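Local coordinates for protein beta-galactosidase (Marinomonas sp. ef1, PDB 6Y2K) that catalyses the hydrolysis of terminal beta-D-galactose units from beta-galactosides, as a cold-active hexameric enzyme of glycoside hydrolase family 42, at residues 207-212 / 417-422; 394-399 / 404-409; 441-446 / 453-458; 617-622 / 629-634. All coordinates share one frame; numbering follows the deposited sequence.

How the interactions relate
The four contacts follow the chain from its catalytic barrel to its C-terminal sheet. Interaction 1 joins barrel helix 205-233 to helix 418-426 of the trimerisation domain, and the long loop it closes contains interaction 2, where helix 377-395 ends and the chain turns toward strand 412-415. Interaction 3 packs helix 435-448 on strand 453-456 of that domain's mixed sheet; it adjoins interaction 1 through a probable hydrogen bond between Asp417 and Ser458, although their centres lie about 20 Å apart, and interaction 2 where Ala409 packs on Asp454. Interaction 4, in the C-terminal antiparallel sheet, is about 17 Å centre to centre from interaction 2, which packs on its Val618. Interactions 3 and 4 shape their own sheets.

Interaction 1: residues 207-212 / 417-422; sequences HRLDFQ and DYDACW
Leu209 and Trp422 mark the closest backbone approach of two helices, their CA atoms 6.6 Å apart. The axes of 207-212 and 418-422 come within 10.4 Å at an angle of 142° between their chain directions, so the helices run roughly antiparallel but clearly skewed. The indole of Trp422 fills the interval. Gln212 lays its aliphatic part over one face: CG sits 3.5 Å from the centroid of the five-membered ring and 11° off its normal, a well-aligned CH-pi contact. On the opposite face lie Tyr418 O and Asp419 CA of the ring's own helix, so the indole is sandwiched. A bend at chi2 lets CG rest on the indole while the amide, its plane 34° from the ring, lies near NE1 and CD1 and its NE2 bonds to Ala249 O. The contact docks barrel helix 205-233, which leads into strand 238-244 of the TIM barrel, on the first helix of the trimerisation domain. Trp422 NE1 bonds to Thr248 O, next to the acceptor of Gln212, which suits a residue with a broad apolar face and one polar N-H. Leu209 adds its CD1 near the ring plane, 3.7 Å from Trp422 CB. A leucine in place of Trp422 would probably leave Thr248 O without its indole donor and Gln212 CG without a flat surface to rest on. Asp419, beside Leu209, turns its carboxylate to a salt bridge with Arg213.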
loop_
_atom_site.group_PDB
_atom_site.type_symbol
_atom_site.label_atom_id
_atom_site.label_comp_id
_atom_site.label_asym_id
_atom_site.label_seq_id
_atom_site.Cartn_x
_atom_site.Cartn_y
_atom_site.Cartn_z
ATOM N N HIS A 207 13.399 45.455 3.508
ATOM C CA HIS A 207 12.286 46.227 2.958
ATOM C C HIS A 207 10.950 45.619 3.393
ATOM O O HIS A 207 10.061 46.326 3.881
ATOM C CB HIS A 207 12.446 46.239 1.427
ATOM C CG HIS A 207 11.434 47.055 0.684
ATOM N ND1 HIS A 207 11.387 47.074 -0.694
ATOM C CD2 HIS A 207 10.439 47.874 1.106
ATOM C CE1 HIS A 207 10.410 47.871 -1.086
ATOM N NE2 HIS A 207 9.819 48.367 -0.015
ATOM N N ARG A 208 10.824 44.305 3.236
ATOM C CA ARG A 208 9.584 43.618 3.584
ATOM C C ARG A 208 9.330 43.612 5.088
ATOM O O ARG A 208 8.176 43.744 5.514
ATOM C CB ARG A 208 9.587 42.190 3.041
ATOM C CG ARG A 208 9.575 42.116 1.516
ATOM C CD ARG A 208 9.782 40.694 1.013
ATOM N NE ARG A 208 8.694 39.812 1.424
ATOM C CZ ARG A 208 8.744 38.482 1.471
ATOM N NH1 ARG A 208 7.662 37.812 1.875
ATOM N NH2 ARG A 208 9.853 37.810 1.172
ATOM N N LEU A 209 10.391 43.462 5.884
ATOM C CA LEU A 209 10.247 43.448 7.345
ATOM C C LEU A 209 9.837 44.818 7.915
ATOM O O LEU A 209 8.902 44.906 8.735
ATOM C CB LEU A 209 11.528 42.934 8.017
ATOM C CG LEU A 209 11.482 42.780 9.538
ATOM C CD1 LEU A 209 10.317 41.911 9.988
ATOM C CD2 LEU A 209 12.787 42.201 10.054
ATOM N N ASP A 210 10.531 45.873 7.494
ATOM C CA ASP A 210 10.144 47.248 7.857
ATOM C C ASP A 210 8.724 47.591 7.379
ATOM O O ASP A 210 7.978 48.273 8.102
ATOM C CB ASP A 210 11.147 48.279 7.319
ATOM C CG ASP A 210 12.353 48.485 8.234
ATOM O OD1 ASP A 210 12.382 47.982 9.380
ATOM O OD2 ASP A 210 13.282 49.194 7.800
ATOM N N PHE A 211 8.335 47.098 6.200
ATOM C CA PHE A 211 6.964 47.295 5.730
ATOM C C PHE A 211 5.939 46.635 6.667
ATOM O O PHE A 211 4.924 47.258 7.016
ATOM C CB PHE A 211 6.776 46.820 4.282
ATOM C CG PHE A 211 5.423 47.141 3.725
ATOM C CD1 PHE A 211 5.026 48.461 3.576
ATOM C CD2 PHE A 211 4.534 46.131 3.377
ATOM C CE1 PHE A 211 3.771 48.774 3.082
ATOM C CE2 PHE A 211 3.280 46.437 2.867
ATOM C CZ PHE A 211 2.898 47.761 2.730
ATOM N N GLN A 212 6.211 45.393 7.086
ATOM C CA GLN A 212 5.334 44.687 8.026
ATOM C C GLN A 212 5.230 45.438 9.344
ATOM O O GLN A 212 4.143 45.589 9.890
ATOM C CB GLN A 212 5.828 43.262 8.299
ATOM C CG GLN A 212 4.808 42.360 8.986
ATOM C CD GLN A 212 3.884 41.629 8.020
ATOM O OE1 GLN A 212 4.281 41.281 6.913
ATOM N NE2 GLN A 212 2.653 41.376 8.446
ATOM N N ASP A 417 7.404 35.896 19.667
ATOM C CA ASP A 417 7.768 37.234 19.215
ATOM C C ASP A 417 7.208 37.452 17.802
ATOM O O ASP A 417 7.642 36.791 16.861
ATOM C CB ASP A 417 9.297 37.363 19.228
ATOM C CG ASP A 417 9.772 38.796 19.105
ATOM O OD1 ASP A 417 9.919 39.475 20.145
ATOM O OD2 ASP A 417 10.022 39.235 17.966
ATOM N N TYR A 418 6.246 38.371 17.659
ATOM C CA TYR A 418 5.684 38.685 16.335
ATOM C C TYR A 418 6.752 39.155 15.334
ATOM O O TYR A 418 6.706 38.796 14.157
ATOM C CB TYR A 418 4.534 39.694 16.439
ATOM C CG TYR A 418 3.297 39.086 17.049
ATOM C CD1 TYR A 418 2.370 38.401 16.261
ATOM C CD2 TYR A 418 3.058 39.170 18.420
ATOM C CE1 TYR A 418 1.237 37.824 16.823
ATOM C CE2 TYR A 418 1.929 38.596 18.990
ATOM C CZ TYR A 418 1.023 37.923 18.186
ATOM O OH TYR A 418 -0.091 37.348 18.750
ATOM N N ASP A 419 7.734 39.911 15.811
ATOM C CA ASP A 419 8.802 40.373 14.936
ATOM C C ASP A 419 9.616 39.204 14.376
ATOM O O ASP A 419 9.954 39.204 13.192
ATOM C CB ASP A 419 9.710 41.388 15.636
ATOM C CG ASP A 419 10.475 42.240 14.659
ATOM O OD1 ASP A 419 9.854 43.159 14.081
ATOM O OD2 ASP A 419 11.687 41.986 14.462
ATOM N N ALA A 420 9.909 38.211 15.221
ATOM C CA ALA A 420 10.566 36.971 14.781
ATOM C C ALA A 420 9.700 36.218 13.765
ATOM O O ALA A 420 10.204 35.745 12.746
ATOM C CB ALA A 420 10.883 36.067 15.969
ATOM N N CYS A 421 8.402 36.130 14.043
ATOM C CA CYS A 421 7.450 35.514 13.110
ATOM C C CYS A 421 7.523 36.129 11.706
ATOM O O CYS A 421 7.614 35.407 10.708
ATOM C CB CYS A 421 6.023 35.621 13.652
ATOM S SG CYS A 421 4.842 34.612 12.750
ATOM N N TRP A 422 7.521 37.458 11.639
ATOM C CA TRP A 422 7.619 38.183 10.364
ATOM C C TRP A 422 8.948 37.899 9.656
ATOM O O TRP A 422 8.964 37.576 8.464
ATOM C CB TRP A 422 7.456 39.696 10.567
ATOM C CG TRP A 422 6.199 40.097 11.293
ATOM C CD1 TRP A 422 5.011 39.429 11.303
ATOM C CD2 TRP A 422 6.001 41.279 12.082
ATOM N NE1 TRP A 422 4.093 40.106 12.072
ATOM C CE2 TRP A 422 4.672 41.247 12.556
ATOM C CE3 TRP A 422 6.817 42.356 12.438
ATOM C CZ2 TRP A 422 4.136 42.261 13.358
ATOM C CZ3 TRP A 422 6.287 43.365 13.247
ATOM C CH2 TRP A 422 4.955 43.304 13.697
#

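Interaction 2: residues 394-399 / 404-409; sequences ESIGLD and MSLPSA
Leu398, Ile396 and Leu406 meet through branched aliphatic ends, and no ring or other flat group takes part, so the contact has no faces or edges to share out. Leu406 divides its two methyls between two partners: CD2 lies 4.1 Å from Leu398 CD1, while CD1 is 4.3 Å from Ile396 CD1. Placing CG anti to the carbonyl carbon (chi1 -78°) brings the fork of Leu406 within reach of both, and its side chain slants across that of Leu398. Helix 377-395 ends here in a Schellman motif, which turns the chain so that Ile396 and Leu398 flank Gly397. That glycine is the C-prime residue, with the positive phi (66°) that glycine tolerates easily; its N reaches Glu394 O at 3.2 Å, and Leu398 N pairs with Ala393 O. Asp399 then caps the next short helix, 400-404, through Glu402 N, so the chain folds back within a few residues. Val618 of strand 618-623 packs against both Ile396 and Leu406, while Arg615 bonds to Leu406 O. With loose methyl contacts and about 98 Å² buried in all, the meeting of the two segments rests on modest dispersion and hydrophobic effects, which probably fix the side chains loosely, with little demand on orientation.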
loop_
_atom_site.group_PDB
_atom_site.type_symbol
_atom_site.label_atom_id
_atom_site.label_comp_id
_atom_site.label_asym_id
_atom_site.label_seq_id
_atom_site.Cartn_x
_atom_site.Cartn_y
_atom_site.Cartn_z
ATOM N N GLU A 394 -18.623 26.419 45.277
ATOM C CA GLU A 394 -19.055 25.945 46.591
ATOM C C GLU A 394 -18.111 24.887 47.175
ATOM O O GLU A 394 -17.798 24.944 48.365
ATOM C CB GLU A 394 -20.485 25.399 46.545
ATOM C CG GLU A 394 -20.961 24.864 47.893
ATOM C CD GLU A 394 -22.468 24.730 48.006
ATOM O OE1 GLU A 394 -23.121 24.335 47.008
ATOM O OE2 GLU A 394 -23.002 25.005 49.109
ATOM N N SER A 395 -17.665 23.939 46.347
ATOM C CA SER A 395 -16.762 22.871 46.803
ATOM C C SER A 395 -15.449 23.393 47.368
ATOM O O SER A 395 -14.927 22.825 48.329
ATOM C CB SER A 395 -16.473 21.864 45.678
ATOM O OG SER A 395 -15.544 20.872 46.097
ATOM N N ILE A 396 -14.916 24.462 46.782
ATOM C CA ILE A 396 -13.656 25.046 47.265
ATOM C C ILE A 396 -13.843 26.319 48.111
ATOM O O ILE A 396 -12.871 27.016 48.391
ATOM C CB ILE A 396 -12.633 25.265 46.112
ATOM C CG1 ILE A 396 -13.117 26.311 45.096
ATOM C CG2 ILE A 396 -12.347 23.943 45.419
ATOM C CD1 ILE A 396 -12.118 26.627 44.001
ATOM N N GLY A 397 -15.078 26.606 48.528
ATOM C CA GLY A 397 -15.364 27.701 49.469
ATOM C C GLY A 397 -15.095 29.112 48.975
ATOM O O GLY A 397 -14.696 29.986 49.759
ATOM N N LEU A 398 -15.315 29.344 47.683
ATOM C CA LEU A 398 -15.054 30.642 47.062
ATOM C C LEU A 398 -16.335 31.224 46.502
ATOM O O LEU A 398 -17.245 30.479 46.124
ATOM C CB LEU A 398 -14.039 30.494 45.928
ATOM C CG LEU A 398 -12.627 30.040 46.298
ATOM C CD1 LEU A 398 -11.736 30.085 45.066
ATOM C CD2 LEU A 398 -12.033 30.876 47.425
ATOM N N ASP A 399 -16.411 32.554 46.474
ATOM C CA ASP A 399 -17.460 33.245 45.704
ATOM C C ASP A 399 -16.988 33.424 44.250
ATOM O O ASP A 399 -15.811 33.195 43.938
ATOM C CB ASP A 399 -17.893 34.583 46.354
ATOM C CG ASP A 399 -16.776 35.620 46.442
ATOM O OD1 ASP A 399 -15.841 35.634 45.611
ATOM O OD2 ASP A 399 -16.856 36.467 47.357
ATOM N N MET A 404 -12.761 33.518 39.941
ATOM C CA MET A 404 -12.100 34.194 38.818
ATOM C C MET A 404 -10.656 34.588 39.140
ATOM O O MET A 404 -9.806 34.589 38.251
ATOM C CB MET A 404 -12.914 35.429 38.408
ATOM C CG MET A 404 -12.301 36.296 37.319
ATOM S SD MET A 404 -13.361 37.692 36.916
ATOM C CE MET A 404 -14.624 36.833 36.000
ATOM N N SER A 405 -10.395 34.928 40.404
ATOM C CA SER A 405 -9.074 35.340 40.859
ATOM C C SER A 405 -8.084 34.200 41.129
ATOM O O SER A 405 -6.933 34.480 41.470
ATOM C CB SER A 405 -9.207 36.189 42.131
ATOM O OG SER A 405 -10.021 37.322 41.882
ATOM N N LEU A 406 -8.500 32.936 40.994
ATOM C CA LEU A 406 -7.559 31.810 41.109
ATOM C C LEU A 406 -6.333 32.048 40.225
ATOM O O LEU A 406 -6.476 32.548 39.103
ATOM C CB LEU A 406 -8.204 30.484 40.689
ATOM C CG LEU A 406 -9.144 29.779 41.664
ATOM C CD1 LEU A 406 -9.824 28.616 40.952
ATOM C CD2 LEU A 406 -8.393 29.310 42.900
ATOM N N PRO A 407 -5.131 31.697 40.720
ATOM C CA PRO A 407 -3.942 31.895 39.892
ATOM C C PRO A 407 -3.999 31.078 38.597
ATOM O O PRO A 407 -4.633 30.022 38.557
ATOM C CB PRO A 407 -2.778 31.457 40.795
ATOM C CG PRO A 407 -3.388 30.716 41.928
ATOM C CD PRO A 407 -4.808 31.161 42.055
ATOM N N SER A 408 -3.390 31.616 37.544
ATOM C CA SER A 408 -3.419 31.001 36.220
ATOM C C SER A 408 -2.060 30.756 35.572
ATOM O O SER A 408 -1.994 30.020 34.592
ATOM C CB SER A 408 -4.287 31.856 35.295
ATOM O OG SER A 408 -5.616 31.908 35.786
ATOM N N ALA A 409 -0.982 31.339 36.105
ATOM C CA ALA A 409 0.324 31.277 35.452
ATOM C C ALA A 409 0.945 29.888 35.549
ATOM O O ALA A 409 0.834 29.222 36.578
ATOM C CB ALA A 409 1.270 32.309 36.043
#

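Interaction 3: residues 441-446 / 453-458; sequences RMYEAM and VDIVPS
Val453 and Tyr443 bury the most area here, with Met446 third. Val453 is beta-branched, as suits a strand, and uses each methyl for a different partner. CG1 lies at the edge of the Tyr443 ring, near its plane, 3.8 Å from CE1; CG2 is 4.0 Å from Met446 SD, the two side chains meeting at about a right angle. Met446 reaches that far because its chain is extended beyond CG, and its flexible thioether can follow the shape of a valine. Tyr443 has CG anti to the backbone N (chi1 -179°), which directs the ring from the helix to the strand. Ile455, two residues on along the same strand, brings CD1 to 4.1 Å from Tyr443 CD1. The ring thus lends its carbons to an apolar surface while OH bonds to Asp300. A serine at Tyr443 would probably open a gap beside Val453 and Ile455 and deprive Asp300 of its phenol partner. Segment 441-446 runs at 160° to strand 453-456, the axes approaching to 10.7 Å. Helices 418-426 and 435-448 together make the crossover connection from strand 412-415 to its parallel neighbour 453-456, an edge strand of the mixed sheet within this chain. Helix 294-305 of the barrel covers Tyr443 and Ile455, strand 412-415 lies beside Met446 and Tyr443, and helix 585-598 packs on Ala445 farther round the helix.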
loop_
_atom_site.group_PDB
_atom_site.type_symbol
_atom_site.label_atom_id
_atom_site.label_comp_id
_atom_site.label_asym_id
_atom_site.label_seq_id
_atom_site.Cartn_x
_atom_site.Cartn_y
_atom_site.Cartn_z
ATOM N N ARG A 441 4.237 23.175 17.706
ATOM C CA ARG A 441 4.694 21.793 17.944
ATOM C C ARG A 441 5.577 21.652 19.202
ATOM O O ARG A 441 5.536 20.607 19.868
ATOM C CB ARG A 441 5.393 21.226 16.707
ATOM C CG ARG A 441 4.494 21.110 15.481
ATOM C CD ARG A 441 3.320 20.168 15.697
ATOM N NE ARG A 441 2.375 20.173 14.577
ATOM C CZ ARG A 441 1.200 19.541 14.575
ATOM N NH1 ARG A 441 0.800 18.825 15.623
ATOM N NH2 ARG A 441 0.410 19.610 13.510
ATOM N N MET A 442 6.341 22.691 19.536
ATOM C CA MET A 442 7.055 22.715 20.828
ATOM C C MET A 442 6.033 22.775 21.973
ATOM O O MET A 442 6.173 22.069 22.970
ATOM C CB MET A 442 8.045 23.883 20.923
ATOM C CG MET A 442 9.244 23.764 19.985
ATOM S SD MET A 442 10.669 24.727 20.530
ATOM C CE MET A 442 11.397 23.601 21.714
ATOM N N TYR A 443 4.990 23.587 21.788
ATOM C CA TYR A 443 3.913 23.725 22.764
ATOM C C TYR A 443 3.137 22.413 22.952
ATOM O O TYR A 443 2.843 22.025 24.086
ATOM C CB TYR A 443 2.978 24.869 22.351
ATOM C CG TYR A 443 1.833 25.138 23.305
ATOM C CD1 TYR A 443 2.007 25.946 24.436
ATOM C CD2 TYR A 443 0.574 24.607 23.066
ATOM C CE1 TYR A 443 0.948 26.214 25.297
ATOM C CE2 TYR A 443 -0.487 24.856 23.920
ATOM C CZ TYR A 443 -0.297 25.656 25.034
ATOM O OH TYR A 443 -1.363 25.883 25.866
ATOM N N GLU A 444 2.812 21.742 21.846
ATOM C CA GLU A 444 2.139 20.439 21.884
ATOM C C GLU A 444 2.907 19.413 22.721
ATOM O O GLU A 444 2.304 18.692 23.515
ATOM C CB GLU A 444 1.927 19.896 20.468
ATOM C CG GLU A 444 1.328 18.499 20.394
ATOM C CD GLU A 444 1.137 18.017 18.966
ATOM O OE1 GLU A 444 0.060 17.467 18.657
ATOM O OE2 GLU A 444 2.070 18.185 18.154
ATOM N N ALA A 445 4.223 19.355 22.528
ATOM C CA ALA A 445 5.093 18.474 23.319
ATOM C C ALA A 445 5.029 18.781 24.827
ATOM O O ALA A 445 4.931 17.864 25.647
ATOM C CB ALA A 445 6.528 18.560 22.815
ATOM N N MET A 446 5.067 20.067 25.181
ATOM C CA MET A 446 4.900 20.504 26.581
ATOM C C MET A 446 3.568 20.032 27.146
ATOM O O MET A 446 3.498 19.518 28.276
ATOM C CB MET A 446 4.949 22.029 26.701
ATOM C CG MET A 446 6.299 22.668 26.416
ATOM S SD MET A 446 6.133 24.467 26.423
ATOM C CE MET A 446 7.839 24.907 26.169
ATOM N N VAL A 453 1.445 26.160 31.044
ATOM C CA VAL A 453 2.361 27.027 30.296
ATOM C C VAL A 453 1.886 28.486 30.237
ATOM O O VAL A 453 0.677 28.751 30.199
ATOM C CB VAL A 453 2.507 26.473 28.852
ATOM C CG1 VAL A 453 3.427 27.330 28.003
ATOM C CG2 VAL A 453 3.013 25.040 28.898
ATOM N N ASP A 454 2.848 29.410 30.264
ATOM C CA ASP A 454 2.658 30.804 29.841
ATOM C C ASP A 454 3.354 30.985 28.510
ATOM O O ASP A 454 4.439 30.441 28.288
ATOM C CB ASP A 454 3.299 31.798 30.821
ATOM C CG ASP A 454 2.423 32.111 32.014
ATOM O OD1 ASP A 454 1.444 31.385 32.270
ATOM O OD2 ASP A 454 2.719 33.114 32.686
ATOM N N ILE A 455 2.728 31.752 27.627
ATOM C CA ILE A 455 3.385 32.236 26.418
ATOM C C ILE A 455 3.617 33.724 26.637
ATOM O O ILE A 455 2.689 34.453 26.988
ATOM C CB ILE A 455 2.556 31.949 25.150
ATOM C CG1 ILE A 455 2.457 30.427 24.950
ATOM C CG2 ILE A 455 3.174 32.637 23.936
ATOM C CD1 ILE A 455 1.637 29.986 23.744
ATOM N N VAL A 456 4.856 34.158 26.432
ATOM C CA VAL A 456 5.289 35.492 26.833
ATOM C C VAL A 456 5.961 36.260 25.693
ATOM O O VAL A 456 6.567 35.652 24.801
ATOM C CB VAL A 456 6.248 35.434 28.051
ATOM C CG1 VAL A 456 5.591 34.696 29.204
ATOM C CG2 VAL A 456 7.583 34.789 27.699
ATOM N N PRO A 457 5.873 37.604 25.727
ATOM C CA PRO A 457 6.612 38.414 24.764
ATOM C C PRO A 457 8.077 38.488 25.141
ATOM O O PRO A 457 8.452 38.108 26.258
ATOM C CB PRO A 457 5.964 39.787 24.906
ATOM C CG PRO A 457 5.516 39.842 26.324
ATOM C CD PRO A 457 5.059 38.445 26.633
ATOM N N SER A 458 8.895 39.001 24.228
ATOM C CA SER A 458 10.335 39.074 24.458
ATOM C C SER A 458 10.754 40.095 25.521
ATOM O O SER A 458 11.839 39.969 26.094
ATOM C CB SER A 458 11.093 39.300 23.151
ATOM O OG SER A 458 10.658 40.473 22.511
#

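Interaction 4: residues 617-622 / 629-634; sequences NVIFAF and VVFEPQ
Apolar packing carries the contact between Ala621 and Phe631: the methyl CB of Ala621 comes to 3.5 Å from CD2 of the ring and 3.7 Å from CE2. Phe631 has CG anti to its backbone N (chi1 173°), which carries the ring from its own segment across to the strand. Alanine suits the site because its single methyl permits so close an approach, and phenylalanine because a flat, wide group can bridge two segments that stand well apart. A second approach, of Ile619 CG2 to Phe631 CE2, is long, and doubtful because Ile619 occurs in two conformers. Backbone pairing does not join the segments: the CA atoms of Ala621 and Phe631 lie 7.6 Å apart, and Ile619 and Ala621 point toward 629-634 while Phe620 points away, so 629-634 passes over a face of the sheet and does not extend it. Strand 618-623 belongs instead to the C-terminal four-stranded antiparallel sheet, where it is bonded to strands 610-615 and 649-655. Phe620 and Phe622 lie on its other face, against barrel helix 333-343. Within 629-634, Pro633 N stands 4.0 Å above one face of the Phe631 ring, toward the rim, while the Pro633 ring packs on Trp653. The packing of Phe631 extends to Val612, whereas Val630 forms backbone hydrogen bonds to a neighbouring subunit and packs on Gly565 of that subunit.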
loop_
_atom_site.group_PDB
_atom_site.type_symbol
_atom_site.label_atom_id
_atom_site.label_comp_id
_atom_site.label_asym_id
_atom_site.label_seq_id
_atom_site.Cartn_x
_atom_site.Cartn_y
_atom_site.Cartn_z
ATOM N N ASN A 617 -5.128 25.297 43.415
ATOM C CA ASN A 617 -5.478 23.979 43.950
ATOM C C ASN A 617 -6.489 23.206 43.086
ATOM O O ASN A 617 -6.919 22.118 43.465
ATOM C CB ASN A 617 -5.981 24.100 45.415
ATOM C CG ASN A 617 -7.375 24.724 45.541
ATOM O OD1 ASN A 617 -8.267 24.137 46.151
ATOM N ND2 ASN A 617 -7.559 25.919 44.994
ATOM N N VAL A 618 -6.882 23.761 41.933
ATOM C CA VAL A 618 -7.856 23.104 41.038
ATOM C C VAL A 618 -7.119 22.477 39.839
ATOM O O VAL A 618 -6.239 23.120 39.249
ATOM C CB VAL A 618 -8.939 24.091 40.550
ATOM C CG1 VAL A 618 -9.984 23.386 39.685
ATOM C CG2 VAL A 618 -9.605 24.774 41.738
ATOM N N ILE A 619 -7.470 21.223 39.526
ATOM C CA ILE A 619 -6.908 20.477 38.394
ATOM C C ILE A 619 -8.021 20.278 37.371
ATOM O O ILE A 619 -9.072 19.728 37.710
ATOM C CB ILE A 619 -6.393 19.071 38.798
ATOM C CG1 ILE A 619 -5.565 19.096 40.087
ATOM C CG2 ILE A 619 -5.550 18.472 37.682
ATOM C CD1 ILE A 619 -4.173 19.646 39.902
ATOM N N PHE A 620 -7.801 20.715 36.131
ATOM C CA PHE A 620 -8.790 20.550 35.056
ATOM C C PHE A 620 -8.261 19.485 34.106
ATOM O O PHE A 620 -7.139 19.601 33.641
ATOM C CB PHE A 620 -9.001 21.862 34.281
ATOM C CG PHE A 620 -9.420 23.045 35.138
ATOM C CD1 PHE A 620 -8.480 23.772 35.856
ATOM C CD2 PHE A 620 -10.753 23.452 35.191
ATOM C CE1 PHE A 620 -8.859 24.868 36.634
ATOM C CE2 PHE A 620 -11.136 24.546 35.960
ATOM C CZ PHE A 620 -10.189 25.255 36.687
ATOM N N ALA A 621 -9.056 18.454 33.823
ATOM C CA ALA A 621 -8.661 17.408 32.880
ATOM C C ALA A 621 -9.656 17.346 31.734
ATOM O O ALA A 621 -10.852 17.499 31.954
ATOM C CB ALA A 621 -8.584 16.066 33.575
ATOM N N PHE A 622 -9.135 17.092 30.528
ATOM C CA PHE A 622 -9.878 17.131 29.263
ATOM C C PHE A 622 -9.558 15.918 28.397
ATOM O O PHE A 622 -8.410 15.487 28.330
ATOM C CB PHE A 622 -9.502 18.398 28.480
ATOM C CG PHE A 622 -9.709 19.657 29.262
ATOM C CD1 PHE A 622 -10.959 20.249 29.318
ATOM C CD2 PHE A 622 -8.661 20.221 29.987
ATOM C CE1 PHE A 622 -11.161 21.393 30.071
ATOM C CE2 PHE A 622 -8.858 21.362 30.736
ATOM C CZ PHE A 622 -10.108 21.952 30.774
ATOM N N VAL A 629 -11.055 7.291 28.734
ATOM C CA VAL A 629 -9.718 7.047 29.270
ATOM C C VAL A 629 -9.696 7.467 30.725
ATOM O O VAL A 629 -10.419 8.372 31.128
ATOM C CB VAL A 629 -8.602 7.791 28.497
ATOM C CG1 VAL A 629 -8.574 7.362 27.041
ATOM C CG2 VAL A 629 -8.772 9.293 28.580
ATOM N N VAL A 630 -8.847 6.810 31.499
ATOM C CA VAL A 630 -8.756 7.054 32.921
ATOM C C VAL A 630 -7.688 8.108 33.183
ATOM O O VAL A 630 -6.552 8.009 32.692
ATOM C CB VAL A 630 -8.493 5.734 33.677
ATOM C CG1 VAL A 630 -8.220 5.980 35.153
ATOM C CG2 VAL A 630 -9.695 4.810 33.497
ATOM N N PHE A 631 -8.080 9.149 33.917
ATOM C CA PHE A 631 -7.136 10.120 34.467
ATOM C C PHE A 631 -7.435 10.288 35.954
ATOM O O PHE A 631 -8.545 10.649 36.333
ATOM C CB PHE A 631 -7.219 11.481 33.756
ATOM C CG PHE A 631 -6.374 12.537 34.405
ATOM C CD1 PHE A 631 -5.005 12.558 34.208
ATOM C CD2 PHE A 631 -6.941 13.473 35.277
ATOM C CE1 PHE A 631 -4.209 13.503 34.836
ATOM C CE2 PHE A 631 -6.155 14.420 35.904
ATOM C CZ PHE A 631 -4.788 14.438 35.686
ATOM N N GLU A 632 -6.429 10.028 36.779
ATOM C CA GLU A 632 -6.548 10.135 38.224
ATOM C C GLU A 632 -5.312 10.856 38.748
ATOM O O GLU A 632 -4.236 10.258 38.823
ATOM C CB GLU A 632 -6.662 8.748 38.854
ATOM C CG GLU A 632 -6.852 8.766 40.365
ATOM C CD GLU A 632 -6.882 7.377 40.988
ATOM O OE1 GLU A 632 -6.469 6.395 40.321
ATOM O OE2 GLU A 632 -7.325 7.271 42.155
ATOM N N PRO A 633 -5.456 12.143 39.108
ATOM C CA PRO A 633 -4.321 12.834 39.710
ATOM C C PRO A 633 -4.122 12.344 41.142
ATOM O O PRO A 633 -5.072 11.875 41.772
ATOM C CB PRO A 633 -4.733 14.307 39.659
ATOM C CG PRO A 633 -6.225 14.296 39.641
ATOM C CD PRO A 633 -6.686 12.955 39.149
ATOM N N GLN A 634 -2.888 12.409 41.629
ATOM C CA GLN A 634 -2.590 11.964 42.991
ATOM C C GLN A 634 -2.943 13.065 43.994
ATOM O O GLN A 634 -2.865 14.249 43.669
ATOM C CB GLN A 634 -1.123 11.523 43.113
ATOM C CG GLN A 634 -0.087 12.642 43.048
ATOM C CD GLN A 634 1.314 12.161 42.674
ATOM O OE1 GLN A 634 1.490 11.113 42.040
ATOM N NE2 GLN A 634 2.324 12.937 43.066
#